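Long-range contacts in uncharacterized protein (Bombyx mori, PDB 5AZ0), which is an aldo-keto reductase (AKR2E5) of the silkworm, which probably reduces carbonyl compounds with a nicotinamide cofactor, as its relatives do: residues G21-S29 against D45-L54; A72-E80 against I339-G347. One frame throughout, in Å; residues are numbered along the deposited sequence.

Contact 1. Residues G21-S29 against D45-L54. With ACT (acetate ion), chain F.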
ATOM      1  N   GLY A  21      -0.169   7.781   3.519  1.00 26.26           N
ATOM      2  CA  GLY A  21       1.223   7.379   3.349  1.00 26.83           C
ATOM      3  C   GLY A  21       1.774   7.765   1.980  1.00 28.21           C
ATOM      4  O   GLY A  21       1.014   7.864   0.999  1.00 28.47           O
ATOM      5  N   TYR A  22       3.097   7.978   1.929  1.00 25.39           N
ATOM      6  CA  TYR A  22       3.803   8.359   0.734  1.00 24.13           C
ATOM      7  C   TYR A  22       4.236   7.107  -0.028  1.00 24.17           C
ATOM      8  O   TYR A  22       5.093   6.362   0.417  1.00 26.67           O
ATOM      9  CB  TYR A  22       5.019   9.296   1.113  1.00 25.51           C
ATOM     10  CG  TYR A  22       5.794   9.826  -0.058  1.00 27.67           C
ATOM     11  CD1 TYR A  22       6.790   9.071  -0.670  1.00 27.88           C
ATOM     12  CD2 TYR A  22       5.526  11.087  -0.566  1.00 29.99           C
ATOM     13  CE1 TYR A  22       7.500   9.576  -1.769  1.00 32.30           C
ATOM     14  CE2 TYR A  22       6.223  11.585  -1.663  1.00 29.28           C
ATOM     15  CZ  TYR A  22       7.211  10.855  -2.231  1.00 29.33           C
ATOM     16  OH  TYR A  22       7.810  11.374  -3.344  1.00 31.13           O
ATOM     17  N   GLY A  23       3.648   6.875  -1.188  1.00 22.51           N
ATOM     18  CA  GLY A  23       3.985   5.752  -2.024  1.00 25.53           C
ATOM     19  C   GLY A  23       5.332   5.879  -2.755  1.00 27.88           C
ATOM     20  O   GLY A  23       5.742   6.972  -3.132  1.00 27.58           O
ATOM     21  N   THR A  24       6.023   4.761  -2.926  1.00 24.23           N
ATOM     22  CA  THR A  24       7.368   4.756  -3.479  1.00 26.68           C
ATOM     23  C   THR A  24       7.556   3.799  -4.649  1.00 28.59           C
ATOM     24  O   THR A  24       8.698   3.587  -5.093  1.00 30.76           O
ATOM     25  CB  THR A  24       8.410   4.459  -2.402  1.00 25.41           C
ATOM     26  OG1 THR A  24       8.308   3.119  -1.919  1.00 24.50           O
ATOM     27  CG2 THR A  24       8.327   5.440  -1.260  1.00 23.64           C
ATOM     28  N   TRP A  25       6.464   3.217  -5.150  1.00 24.07           N
ATOM     29  CA  TRP A  25       6.562   2.344  -6.317  1.00 28.00           C
ATOM     30  C   TRP A  25       6.388   3.104  -7.635  1.00 28.46           C
ATOM     31  O   TRP A  25       5.329   3.707  -7.899  1.00 29.43           O
ATOM     32  CB  TRP A  25       5.454   1.336  -6.255  1.00 30.53           C
ATOM     33  CG  TRP A  25       5.291   0.482  -7.442  1.00 33.14           C
ATOM     34  CD1 TRP A  25       4.073   0.142  -8.035  1.00 38.85           C
ATOM     35  CD2 TRP A  25       6.295  -0.255  -8.136  1.00 30.25           C
ATOM     36  NE1 TRP A  25       4.285  -0.751  -9.046  1.00 37.86           N
ATOM     37  CE2 TRP A  25       5.631  -1.009  -9.153  1.00 36.43           C
ATOM     38  CE3 TRP A  25       7.683  -0.355  -8.019  1.00 31.61           C
ATOM     39  CZ2 TRP A  25       6.319  -1.858 -10.050  1.00 36.71           C
ATOM     40  CZ3 TRP A  25       8.373  -1.154  -8.934  1.00 35.50           C
ATOM     41  CH2 TRP A  25       7.680  -1.929  -9.930  1.00 36.99           C
ATOM     42  N   LEU A  26       7.392   3.032  -8.468  1.00 31.83           N
ATOM     43  CA  LEU A  26       7.435   3.836  -9.698  1.00 40.35           C
ATOM     44  C   LEU A  26       6.770   3.176 -10.905  1.00 44.78           C
ATOM     45  O   LEU A  26       6.437   3.862 -11.859  1.00 58.77           O
ATOM     46  CB  LEU A  26       8.881   4.264 -10.013  1.00 38.94           C
ATOM     47  CG  LEU A  26       9.374   5.347  -9.052  1.00 37.81           C
ATOM     48  CD1 LEU A  26      10.794   5.730  -9.395  1.00 43.59           C
ATOM     49  CD2 LEU A  26       8.515   6.594  -9.003  1.00 35.05           C
ATOM     50  N   GLY A  27       6.534   1.883 -10.852  1.00 51.68           N
ATOM     51  CA  GLY A  27       5.830   1.189 -11.913  1.00 57.69           C
ATOM     52  C   GLY A  27       6.765   0.468 -12.879  1.00 66.56           C
ATOM     53  O   GLY A  27       8.003   0.694 -12.904  1.00 63.30           O
ATOM     54  N   VAL A  28       6.144  -0.434 -13.642  1.00 74.82           N
ATOM     55  CA  VAL A  28       6.805  -1.259 -14.647  1.00 82.04           C
ATOM     56  C   VAL A  28       6.128  -0.806 -15.963  1.00 92.97           C
ATOM     57  O   VAL A  28       5.058  -1.288 -16.301  1.00 92.66           O
ATOM     58  CB  VAL A  28       6.725  -2.799 -14.299  1.00 85.99           C
ATOM     59  CG1 VAL A  28       5.342  -3.238 -13.794  1.00 86.41           C
ATOM     60  CG2 VAL A  28       7.165  -3.685 -15.458  1.00 92.26           C
ATOM     61  N   SER A  29       6.734   0.172 -16.655  1.00102.90           N
ATOM     62  CA  SER A  29       6.178   0.781 -17.890  1.00104.27           C
ATOM     63  C   SER A  29       7.089   0.589 -19.115  1.00 97.79           C
ATOM     64  O   SER A  29       7.017  -0.441 -19.800  1.00 92.87           O
ATOM     65  CB  SER A  29       5.869   2.274 -17.659  1.00107.37           C
ATOM     66  OG  SER A  29       6.483   2.766 -16.472  1.00103.77           O
ATOM     67  N   ASP A  45      11.602  -3.165 -18.287  1.00 74.55           N
ATOM     68  CA  ASP A  45      10.530  -2.195 -18.150  1.00 80.17           C
ATOM     69  C   ASP A  45      10.276  -1.567 -16.734  1.00 73.76           C
ATOM     70  O   ASP A  45       9.318  -0.804 -16.632  1.00 73.11           O
ATOM     71  CB  ASP A  45       9.190  -2.689 -18.826  1.00 84.61           C
ATOM     72  CG  ASP A  45       8.887  -4.194 -18.632  1.00 85.72           C
ATOM     73  OD1 ASP A  45       9.570  -4.885 -17.859  1.00 92.12           O
ATOM     74  OD2 ASP A  45       7.934  -4.692 -19.271  1.00 82.48           O
ATOM     75  N   PHE A  46      11.089  -1.807 -15.677  1.00 67.91           N
ATOM     76  CA  PHE A  46      10.979  -0.954 -14.422  1.00 64.91           C
ATOM     77  C   PHE A  46      11.461   0.438 -14.750  1.00 59.04           C
ATOM     78  O   PHE A  46      12.557   0.584 -15.295  1.00 66.75           O
ATOM     79  CB  PHE A  46      11.786  -1.437 -13.181  1.00 62.17           C
ATOM     80  CG  PHE A  46      11.977  -0.347 -12.081  1.00 53.07           C
ATOM     81  CD1 PHE A  46      10.936   0.006 -11.218  1.00 42.34           C
ATOM     82  CD2 PHE A  46      13.216   0.323 -11.908  1.00 46.18           C
ATOM     83  CE1 PHE A  46      11.117   0.996 -10.243  1.00 38.09           C
ATOM     84  CE2 PHE A  46      13.391   1.321 -10.916  1.00 42.72           C
ATOM     85  CZ  PHE A  46      12.336   1.650 -10.082  1.00 36.21           C
ATOM     86  N   ASP A  47      10.686   1.458 -14.403  1.00 61.33           N
ATOM     87  CA  ASP A  47      11.095   2.800 -14.777  1.00 66.09           C
ATOM     88  C   ASP A  47      11.810   3.529 -13.667  1.00 57.66           C
ATOM     89  O   ASP A  47      11.146   4.044 -12.773  1.00 59.16           O
ATOM     90  CB  ASP A  47       9.923   3.668 -15.232  1.00 75.78           C
ATOM     91  CG  ASP A  47      10.402   5.082 -15.590  1.00 89.80           C
ATOM     92  OD1 ASP A  47      11.352   5.169 -16.413  1.00 77.10           O
ATOM     93  OD2 ASP A  47       9.929   6.079 -14.979  1.00 96.76           O
ATOM     94  N   GLY A  48      13.141   3.630 -13.748  1.00 53.83           N
ATOM     95  CA  GLY A  48      13.942   4.419 -12.774  1.00 53.29           C
ATOM     96  C   GLY A  48      14.063   5.936 -12.957  1.00 53.46           C
ATOM     97  O   GLY A  48      14.664   6.648 -12.122  1.00 46.37           O
ATOM     98  N   THR A  49      13.498   6.454 -14.042  1.00 55.42           N
ATOM     99  CA  THR A  49      13.812   7.820 -14.484  1.00 59.46           C
ATOM    100  C   THR A  49      13.415   8.898 -13.469  1.00 53.05           C
ATOM    101  O   THR A  49      14.120   9.911 -13.306  1.00 50.23           O
ATOM    102  CB  THR A  49      13.124   8.100 -15.827  1.00 64.42           C
ATOM    103  OG1 THR A  49      13.577   7.123 -16.761  1.00 66.72           O
ATOM    104  CG2 THR A  49      13.449   9.506 -16.335  1.00 62.05           C
ATOM    105  N   ASP A  50      12.286   8.647 -12.789  1.00 50.54           N
ATOM    106  CA  ASP A  50      11.698   9.563 -11.790  1.00 47.36           C
ATOM    107  C   ASP A  50      12.254   9.452 -10.349  1.00 38.79           C
ATOM    108  O   ASP A  50      11.803  10.184  -9.442  1.00 42.17           O
ATOM    109  CB  ASP A  50      10.174   9.374 -11.784  1.00 55.02           C
ATOM    110  CG  ASP A  50       9.517   9.813 -13.103  1.00 64.03           C
ATOM    111  OD1 ASP A  50       9.877  10.876 -13.629  1.00 59.78           O
ATOM    112  OD2 ASP A  50       8.644   9.090 -13.607  1.00 67.88           O
ATOM    113  N   ILE A  51      13.265   8.621 -10.133  1.00 35.28           N
ATOM    114  CA  ILE A  51      13.786   8.460  -8.773  1.00 34.41           C
ATOM    115  C   ILE A  51      14.112   9.771  -8.118  1.00 39.42           C
ATOM    116  O   ILE A  51      13.562  10.100  -7.033  1.00 43.02           O
ATOM    117  CB  ILE A  51      14.895   7.410  -8.718  1.00 37.58           C
ATOM    118  CG1 ILE A  51      14.287   6.027  -8.904  1.00 35.15           C
ATOM    119  CG2 ILE A  51      15.652   7.504  -7.389  1.00 39.54           C
ATOM    120  CD1 ILE A  51      15.303   4.892  -9.078  1.00 39.41           C
ATOM    121  N   PRO A  52      14.926  10.603  -8.791  1.00 42.63           N
ATOM    122  CA  PRO A  52      15.297  11.851  -8.105  1.00 39.34           C
ATOM    123  C   PRO A  52      14.126  12.674  -7.670  1.00 36.35           C
ATOM    124  O   PRO A  52      14.182  13.372  -6.645  1.00 37.71           O
ATOM    125  CB  PRO A  52      16.124  12.623  -9.182  1.00 43.59           C
ATOM    126  CG  PRO A  52      16.546  11.608 -10.198  1.00 45.09           C
ATOM    127  CD  PRO A  52      15.669  10.373 -10.058  1.00 46.85           C
ATOM    128  N   LYS A  53      13.071  12.675  -8.493  1.00 42.40           N
ATOM    129  CA  LYS A  53      11.867  13.486  -8.193  1.00 47.46           C
ATOM    130  C   LYS A  53      11.076  12.864  -7.012  1.00 38.30           C
ATOM    131  O   LYS A  53      10.603  13.598  -6.121  1.00 33.45           O
ATOM    132  CB  LYS A  53      10.977  13.637  -9.427  1.00 57.97           C
ATOM    133  CG  LYS A  53      11.756  13.891 -10.725  1.00 69.15           C
ATOM    134  CD  LYS A  53      10.862  14.349 -11.862  1.00 78.34           C
ATOM    135  CE  LYS A  53      10.528  15.826 -11.762  1.00 84.46           C
ATOM    136  NZ  LYS A  53       9.397  16.135 -12.675  1.00 92.51           N
ATOM    137  N   LEU A  54      11.036  11.529  -6.978  1.00 32.62           N
ATOM    138  CA  LEU A  54      10.413  10.784  -5.850  1.00 35.24           C
ATOM    139  C   LEU A  54      11.072  11.145  -4.543  1.00 34.30           C
ATOM    140  O   LEU A  54      10.391  11.415  -3.539  1.00 32.83           O
ATOM    141  CB  LEU A  54      10.515   9.264  -6.081  1.00 37.38           C
ATOM    142  CG  LEU A  54       9.930   8.326  -5.008  1.00 35.01           C
ATOM    143  CD1 LEU A  54       8.423   8.431  -5.072  1.00 35.25           C
ATOM    144  CD2 LEU A  54      10.351   6.884  -5.254  1.00 39.12           C
TER
HETATM  145  C   ACT F 405       3.307   2.370  -3.139  1.00 31.11           C
HETATM  146  O   ACT F 405       3.424   3.009  -4.203  1.00 33.66           O
HETATM  147  OXT ACT F 405       4.102   2.460  -2.183  1.00 26.31           O
HETATM  148  CH3 ACT F 405       2.137   1.453  -2.997  1.00 31.04           C

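Contact 2. Residues A72-E80 against I339-G347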
ATOM      1  N   ALA A  72       8.925  -1.213  -0.420  1.00 19.89           N
ATOM      2  CA  ALA A  72       9.011  -2.673  -0.584  1.00 22.08           C
ATOM      3  C   ALA A  72      10.377  -3.091  -1.163  1.00 22.98           C
ATOM      4  O   ALA A  72      10.922  -2.344  -1.879  1.00 23.04           O
ATOM      5  CB  ALA A  72       7.887  -3.185  -1.495  1.00 20.96           C
ATOM      6  N   HIS A  73      10.858  -4.299  -0.881  1.00 24.25           N
ATOM      7  CA  HIS A  73      11.968  -4.846  -1.598  1.00 24.90           C
ATOM      8  C   HIS A  73      11.800  -4.709  -3.106  1.00 29.19           C
ATOM      9  O   HIS A  73      12.674  -4.131  -3.815  1.00 25.31           O
ATOM     10  CB  HIS A  73      12.178  -6.286  -1.199  1.00 23.75           C
ATOM     11  CG  HIS A  73      13.301  -6.947  -1.925  1.00 22.79           C
ATOM     12  ND1 HIS A  73      13.427  -8.317  -2.023  1.00 23.86           N
ATOM     13  CD2 HIS A  73      14.351  -6.416  -2.617  1.00 24.58           C
ATOM     14  CE1 HIS A  73      14.515  -8.606  -2.725  1.00 23.70           C
ATOM     15  NE2 HIS A  73      15.086  -7.460  -3.106  1.00 23.29           N
ATOM     16  N   PHE A  74      10.630  -5.125  -3.591  1.00 27.29           N
ATOM     17  CA  PHE A  74      10.336  -5.029  -5.021  1.00 27.16           C
ATOM     18  C   PHE A  74      10.432  -3.653  -5.659  1.00 26.99           C
ATOM     19  O   PHE A  74      10.516  -3.573  -6.850  1.00 24.02           O
ATOM     20  CB  PHE A  74       8.939  -5.614  -5.296  1.00 30.58           C
ATOM     21  CG  PHE A  74       8.614  -5.775  -6.753  1.00 31.71           C
ATOM     22  CD1 PHE A  74       9.249  -6.755  -7.499  1.00 33.63           C
ATOM     23  CD2 PHE A  74       7.631  -4.973  -7.375  1.00 33.09           C
ATOM     24  CE1 PHE A  74       8.950  -6.923  -8.874  1.00 32.99           C
ATOM     25  CE2 PHE A  74       7.318  -5.140  -8.741  1.00 35.77           C
ATOM     26  CZ  PHE A  74       7.988  -6.111  -9.491  1.00 29.91           C
ATOM     27  N   TYR A  75      10.303  -2.569  -4.909  1.00 25.80           N
ATOM     28  CA  TYR A  75      10.291  -1.246  -5.505  1.00 23.94           C
ATOM     29  C   TYR A  75      11.667  -0.656  -5.841  1.00 25.63           C
ATOM     30  O   TYR A  75      11.739   0.430  -6.405  1.00 28.67           O
ATOM     31  CB  TYR A  75       9.523  -0.292  -4.636  1.00 25.60           C
ATOM     32  CG  TYR A  75       8.070  -0.688  -4.300  1.00 24.85           C
ATOM     33  CD1 TYR A  75       7.361  -1.662  -5.014  1.00 25.31           C
ATOM     34  CD2 TYR A  75       7.432  -0.043  -3.268  1.00 26.02           C
ATOM     35  CE1 TYR A  75       6.047  -1.983  -4.678  1.00 27.76           C
ATOM     36  CE2 TYR A  75       6.125  -0.345  -2.925  1.00 26.16           C
ATOM     37  CZ  TYR A  75       5.420  -1.300  -3.619  1.00 27.10           C
ATOM     38  OH  TYR A  75       4.127  -1.555  -3.185  1.00 24.70           O
ATOM     39  N   ARG A  76      12.727  -1.365  -5.470  1.00 27.74           N
ATOM     40  CA  ARG A  76      14.098  -1.139  -5.920  1.00 32.00           C
ATOM     41  C   ARG A  76      14.777   0.007  -5.199  1.00 29.76           C
ATOM     42  O   ARG A  76      15.957   0.034  -5.178  1.00 33.83           O
ATOM     43  CB  ARG A  76      14.255  -0.919  -7.466  1.00 32.25           C
ATOM     44  CG  ARG A  76      14.164  -2.187  -8.329  1.00 35.11           C
ATOM     45  CD  ARG A  76      12.848  -2.292  -9.025  1.00 39.27           C
ATOM     46  NE  ARG A  76      12.868  -3.271 -10.100  1.00 41.61           N
ATOM     47  CZ  ARG A  76      11.977  -4.255 -10.287  1.00 44.31           C
ATOM     48  NH1 ARG A  76      10.909  -4.472  -9.455  1.00 40.70           N
ATOM     49  NH2 ARG A  76      12.132  -5.048 -11.348  1.00 42.56           N
ATOM     50  N   VAL A  77      14.033   0.889  -4.570  1.00 24.80           N
ATOM     51  CA  VAL A  77      14.535   2.141  -4.096  1.00 24.94           C
ATOM     52  C   VAL A  77      14.752   2.191  -2.570  1.00 23.46           C
ATOM     53  O   VAL A  77      14.910   3.276  -2.029  1.00 25.51           O
ATOM     54  CB  VAL A  77      13.593   3.302  -4.548  1.00 28.21           C
ATOM     55  CG1 VAL A  77      13.657   3.419  -6.064  1.00 25.10           C
ATOM     56  CG2 VAL A  77      12.120   3.115  -4.078  1.00 29.35           C
ATOM     57  N   GLU A  78      14.763   1.060  -1.856  1.00 22.48           N
ATOM     58  CA  GLU A  78      14.940   1.141  -0.377  1.00 22.85           C
ATOM     59  C   GLU A  78      16.231   1.877   0.025  1.00 24.30           C
ATOM     60  O   GLU A  78      16.205   2.706   0.952  1.00 22.98           O
ATOM     61  CB  GLU A  78      14.917  -0.250   0.259  1.00 23.14           C
ATOM     62  CG  GLU A  78      13.527  -0.940   0.202  1.00 24.94           C
ATOM     63  CD  GLU A  78      13.587  -2.414   0.537  1.00 24.09           C
ATOM     64  OE1 GLU A  78      14.433  -3.079  -0.065  1.00 21.02           O
ATOM     65  OE2 GLU A  78      12.809  -2.920   1.408  1.00 22.27           O
ATOM     66  N   PRO A  79      17.369   1.613  -0.668  1.00 25.16           N
ATOM     67  CA  PRO A  79      18.635   2.341  -0.262  1.00 28.04           C
ATOM     68  C   PRO A  79      18.456   3.840  -0.351  1.00 24.88           C
ATOM     69  O   PRO A  79      18.715   4.569   0.598  1.00 26.46           O
ATOM     70  CB  PRO A  79      19.688   1.765  -1.242  1.00 27.79           C
ATOM     71  CG  PRO A  79      19.106   0.426  -1.633  1.00 26.62           C
ATOM     72  CD  PRO A  79      17.643   0.702  -1.791  1.00 25.61           C
ATOM     73  N   GLU A  80      17.840   4.308  -1.423  1.00 30.07           N
ATOM     74  CA  GLU A  80      17.647   5.753  -1.578  1.00 28.86           C
ATOM     75  C   GLU A  80      16.646   6.325  -0.576  1.00 30.68           C
ATOM     76  O   GLU A  80      16.801   7.463  -0.093  1.00 27.04           O
ATOM     77  CB  GLU A  80      17.186   6.088  -2.993  1.00 31.51           C
ATOM     78  CG  GLU A  80      18.184   5.777  -4.113  1.00 35.89           C
ATOM     79  CD  GLU A  80      18.067   4.356  -4.723  1.00 40.08           C
ATOM     80  OE1 GLU A  80      17.742   3.332  -4.051  1.00 38.95           O
ATOM     81  OE2 GLU A  80      18.336   4.244  -5.919  1.00 49.87           O
ATOM     82  N   ILE A 339      10.275 -10.867 -16.671  1.00 49.11           N
ATOM     83  CA  ILE A 339      11.455 -10.964 -15.785  1.00 48.01           C
ATOM     84  C   ILE A 339      11.484  -9.860 -14.674  1.00 45.43           C
ATOM     85  O   ILE A 339      11.853 -10.156 -13.551  1.00 37.26           O
ATOM     86  CB  ILE A 339      12.797 -11.024 -16.571  1.00 52.81           C
ATOM     87  CG1 ILE A 339      13.954 -11.530 -15.670  1.00 57.53           C
ATOM     88  CG2 ILE A 339      13.137  -9.666 -17.202  1.00 54.08           C
ATOM     89  CD1 ILE A 339      14.989 -12.396 -16.411  1.00 63.97           C
ATOM     90  N   ALA A 340      11.075  -8.624 -14.992  1.00 40.16           N
ATOM     91  CA  ALA A 340      10.991  -7.543 -14.025  1.00 39.71           C
ATOM     92  C   ALA A 340      10.063  -7.806 -12.783  1.00 43.71           C
ATOM     93  O   ALA A 340      10.166  -7.091 -11.793  1.00 38.31           O
ATOM     94  CB  ALA A 340      10.577  -6.243 -14.703  1.00 39.34           C
ATOM     95  N   MET A 341       9.216  -8.841 -12.838  1.00 42.15           N
ATOM     96  CA  MET A 341       8.391  -9.258 -11.728  1.00 40.33           C
ATOM     97  C   MET A 341       9.038 -10.405 -10.951  1.00 43.15           C
ATOM     98  O   MET A 341       8.393 -10.983 -10.075  1.00 37.33           O
ATOM     99  CB  MET A 341       7.025  -9.701 -12.262  1.00 41.45           C
ATOM    100  CG  MET A 341       6.382  -8.740 -13.262  1.00 39.91           C
ATOM    101  SD  MET A 341       6.149  -7.099 -12.655  1.00 44.10           S
ATOM    102  CE  MET A 341       5.136  -7.424 -11.218  1.00 46.87           C
ATOM    103  N   ARG A 342      10.298 -10.746 -11.261  1.00 40.24           N
ATOM    104  CA  ARG A 342      10.965 -11.918 -10.679  1.00 41.58           C
ATOM    105  C   ARG A 342      12.434 -11.712 -10.208  1.00 40.87           C
ATOM    106  O   ARG A 342      12.851 -12.340  -9.253  1.00 37.83           O
ATOM    107  CB  ARG A 342      10.958 -13.063 -11.703  1.00 45.58           C
ATOM    108  CG  ARG A 342       9.643 -13.791 -11.873  1.00 48.49           C
ATOM    109  CD  ARG A 342       9.700 -14.941 -12.920  1.00 48.82           C
ATOM    110  NE  ARG A 342      10.083 -14.575 -14.293  1.00 42.24           N
ATOM    111  CZ  ARG A 342      11.288 -14.754 -14.890  1.00 47.06           C
ATOM    112  NH1 ARG A 342      12.353 -15.283 -14.271  1.00 46.61           N
ATOM    113  NH2 ARG A 342      11.449 -14.364 -16.163  1.00 47.77           N
ATOM    114  N   LYS A 343      13.223 -10.923 -10.946  1.00 48.95           N
ATOM    115  CA  LYS A 343      14.681 -10.764 -10.738  1.00 49.97           C
ATOM    116  C   LYS A 343      15.005  -9.318 -10.966  1.00 43.70           C
ATOM    117  O   LYS A 343      14.624  -8.762 -11.974  1.00 49.70           O
ATOM    118  CB  LYS A 343      15.502 -11.592 -11.733  1.00 53.17           C
ATOM    119  CG  LYS A 343      15.432 -13.090 -11.484  1.00 56.17           C
ATOM    120  CD  LYS A 343      16.089 -13.935 -12.604  1.00 56.74           C
ATOM    121  CE  LYS A 343      16.504 -15.274 -12.015  1.00 59.39           C
ATOM    122  NZ  LYS A 343      16.665 -16.365 -12.982  1.00 60.59           N
ATOM    123  N   TRP A 344      15.705  -8.699 -10.022  1.00 48.08           N
ATOM    124  CA  TRP A 344      16.087  -7.287 -10.147  1.00 44.28           C
ATOM    125  C   TRP A 344      17.247  -6.968  -9.152  1.00 47.88           C
ATOM    126  O   TRP A 344      17.492  -7.741  -8.202  1.00 50.72           O
ATOM    127  CB  TRP A 344      14.855  -6.373  -9.894  1.00 42.67           C
ATOM    128  CG  TRP A 344      14.362  -6.423  -8.403  1.00 38.75           C
ATOM    129  CD1 TRP A 344      14.710  -5.570  -7.385  1.00 36.58           C
ATOM    130  CD2 TRP A 344      13.481  -7.397  -7.816  1.00 37.05           C
ATOM    131  NE1 TRP A 344      14.104  -5.946  -6.216  1.00 34.60           N
ATOM    132  CE2 TRP A 344      13.354  -7.072  -6.445  1.00 34.79           C
ATOM    133  CE3 TRP A 344      12.776  -8.494  -8.320  1.00 34.38           C
ATOM    134  CZ2 TRP A 344      12.560  -7.802  -5.577  1.00 31.14           C
ATOM    135  CZ3 TRP A 344      12.004  -9.236  -7.448  1.00 40.88           C
ATOM    136  CH2 TRP A 344      11.907  -8.878  -6.072  1.00 35.17           C
ATOM    137  N   LYS A 345      17.888  -5.811  -9.347  1.00 54.81           N
ATOM    138  CA  LYS A 345      18.867  -5.259  -8.406  1.00 64.29           C
ATOM    139  C   LYS A 345      18.285  -4.011  -7.690  1.00 55.42           C
ATOM    140  O   LYS A 345      17.450  -3.299  -8.262  1.00 58.52           O
ATOM    141  CB  LYS A 345      20.226  -4.951  -9.133  1.00 75.66           C
ATOM    142  CG  LYS A 345      20.422  -3.515  -9.678  1.00 90.65           C
ATOM    143  CD  LYS A 345      21.896  -3.144  -9.917  1.00103.19           C
ATOM    144  CE  LYS A 345      22.110  -1.633 -10.089  1.00106.04           C
ATOM    145  NZ  LYS A 345      22.002  -0.871  -8.805  1.00103.89           N
ATOM    146  N   ASN A 346      18.799  -3.709  -6.487  1.00 50.89           N
ATOM    147  CA  ASN A 346      18.381  -2.497  -5.689  1.00 56.93           C
ATOM    148  C   ASN A 346      19.435  -1.354  -5.543  1.00 55.97           C
ATOM    149  O   ASN A 346      20.599  -1.634  -5.267  1.00 53.99           O
ATOM    150  CB  ASN A 346      17.912  -2.958  -4.288  1.00 43.45           C
ATOM    151  CG  ASN A 346      17.052  -4.198  -4.366  1.00 40.55           C
ATOM    152  OD1 ASN A 346      15.837  -4.079  -4.488  1.00 41.78           O
ATOM    153  ND2 ASN A 346      17.664  -5.394  -4.351  1.00 41.37           N
ATOM    154  N   GLY A 347      19.009  -0.087  -5.670  1.00 56.60           N
ATOM    155  CA  GLY A 347      19.949   1.057  -5.730  1.00 65.19           C
ATOM    156  C   GLY A 347      20.554   1.243  -7.121  1.00 60.88           C
ATOM    157  O   GLY A 347      21.408   2.110  -7.336  1.00 70.69           O
TER
HETATM  158  O   HOH W   1      16.910  -8.150  -5.138  1.00 31.27           O
HETATM  159  O   HOH W   2      14.843  -1.923  -2.603  1.00 24.52           O

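Contact 1. Residues G21-S29 against D45-L54
L26 and L54 face each other where the loop after the first strand of the aldo-keto reductase TIM barrel, 22-23, meets the start of the first barrel helix, 51-64. L26 points at the returning chain and divides its contacts. The L26 and I51 side chains cross at about a right angle, with CD1 of L26 3.5 Å from CG1 of I51, while CD2 of L26 reaches CD2 of L54. L54 swings its CG opposite the main-chain N (chi1 180°), which brings CD1 to within 3.6 Å of CE1 on the Y22 ring. The Y22 hydroxyl makes a weak hydrogen bond to L54 O, and the Y22 side chain also touches A57, L58 and A61 of the same helix. Farther out, the W25 and F46 side chains slide past each other in opposite directions: their planes are only 23° apart, but the rings barely overlap, CZ3 of W25 lying 3.6 Å from CD1 of F46. The ring that does stack on W25 is that of Y75. T24 N and W25 N both donate to an acetate, probably from the crystallisation liquor. Beside the single V28-F46 backbone bridge, poorly ordered at V28, S29 N bonds weakly to D45 O, and D47 N donates almost straight (172°) to G27 O at 3.2 Å.

Contact 2. Residues A72-E80 against I339-G347
R76 lays its guanidinium flat on W344, the two planes 23° apart, in an off-centre cation-pi contact with CZ of R76 4.3 Å from the centroid of the five-membered ring. Two carbonyls fix the rotation of the group: NH2 donates almost straight (176°) to a lone pair of A340 O at 2.9 Å, and NH1 donates to F74 O at 2.8 Å, both close to the guanidinium plane. With alanine in place of R76 the guanidinium is gone, and A340 O would probably lose this donor while part of the W344 face was uncovered. The indole also takes the edge of F74 against its face, nearly perpendicular at 83°, with CD1 of F74 3.7 Å from CH2 of W344. W344 in turn directs its own edge at the H73 imidazole, CZ2 lying over the ring centre. Around this aromatic cluster, M341 brings SD to the edge of the F74 ring in a Met-aromatic contact, with CE of M341 3.6 Å from CZ of F74. A water joins H73 NE2, W344 O and N346 ND2, while G347, the last residue modelled and poorly ordered, donates from its N to R76 O at 3.1 Å. Farther out, W106 stacks on F74 and meets W344 edge-to-face. The C-terminal tail of the TIM barrel thus packs on the loop between its second strand, 68-70, and helix 78-90, with R125 of helix 112-126 touching H73 and N346.

From the N terminus, the chain leaves strand 22-23, runs through an unmodelled loop and returns at helix 51-64, so contact 1 closes a short excursion at the first beta-alpha unit of the barrel. Strand 68-70 follows, and the loop beyond it opens contact 2, which closes only after the rest of the barrel has been traversed and the C-terminal tail has come back. The two closures are in series, neither nested nor crossed, yet their centres are 11 Å apart and they touch. W25 packs on both F74 and Y75, and D45 meets A340; the tail is thereby joined to the loops following the first two barrel strands.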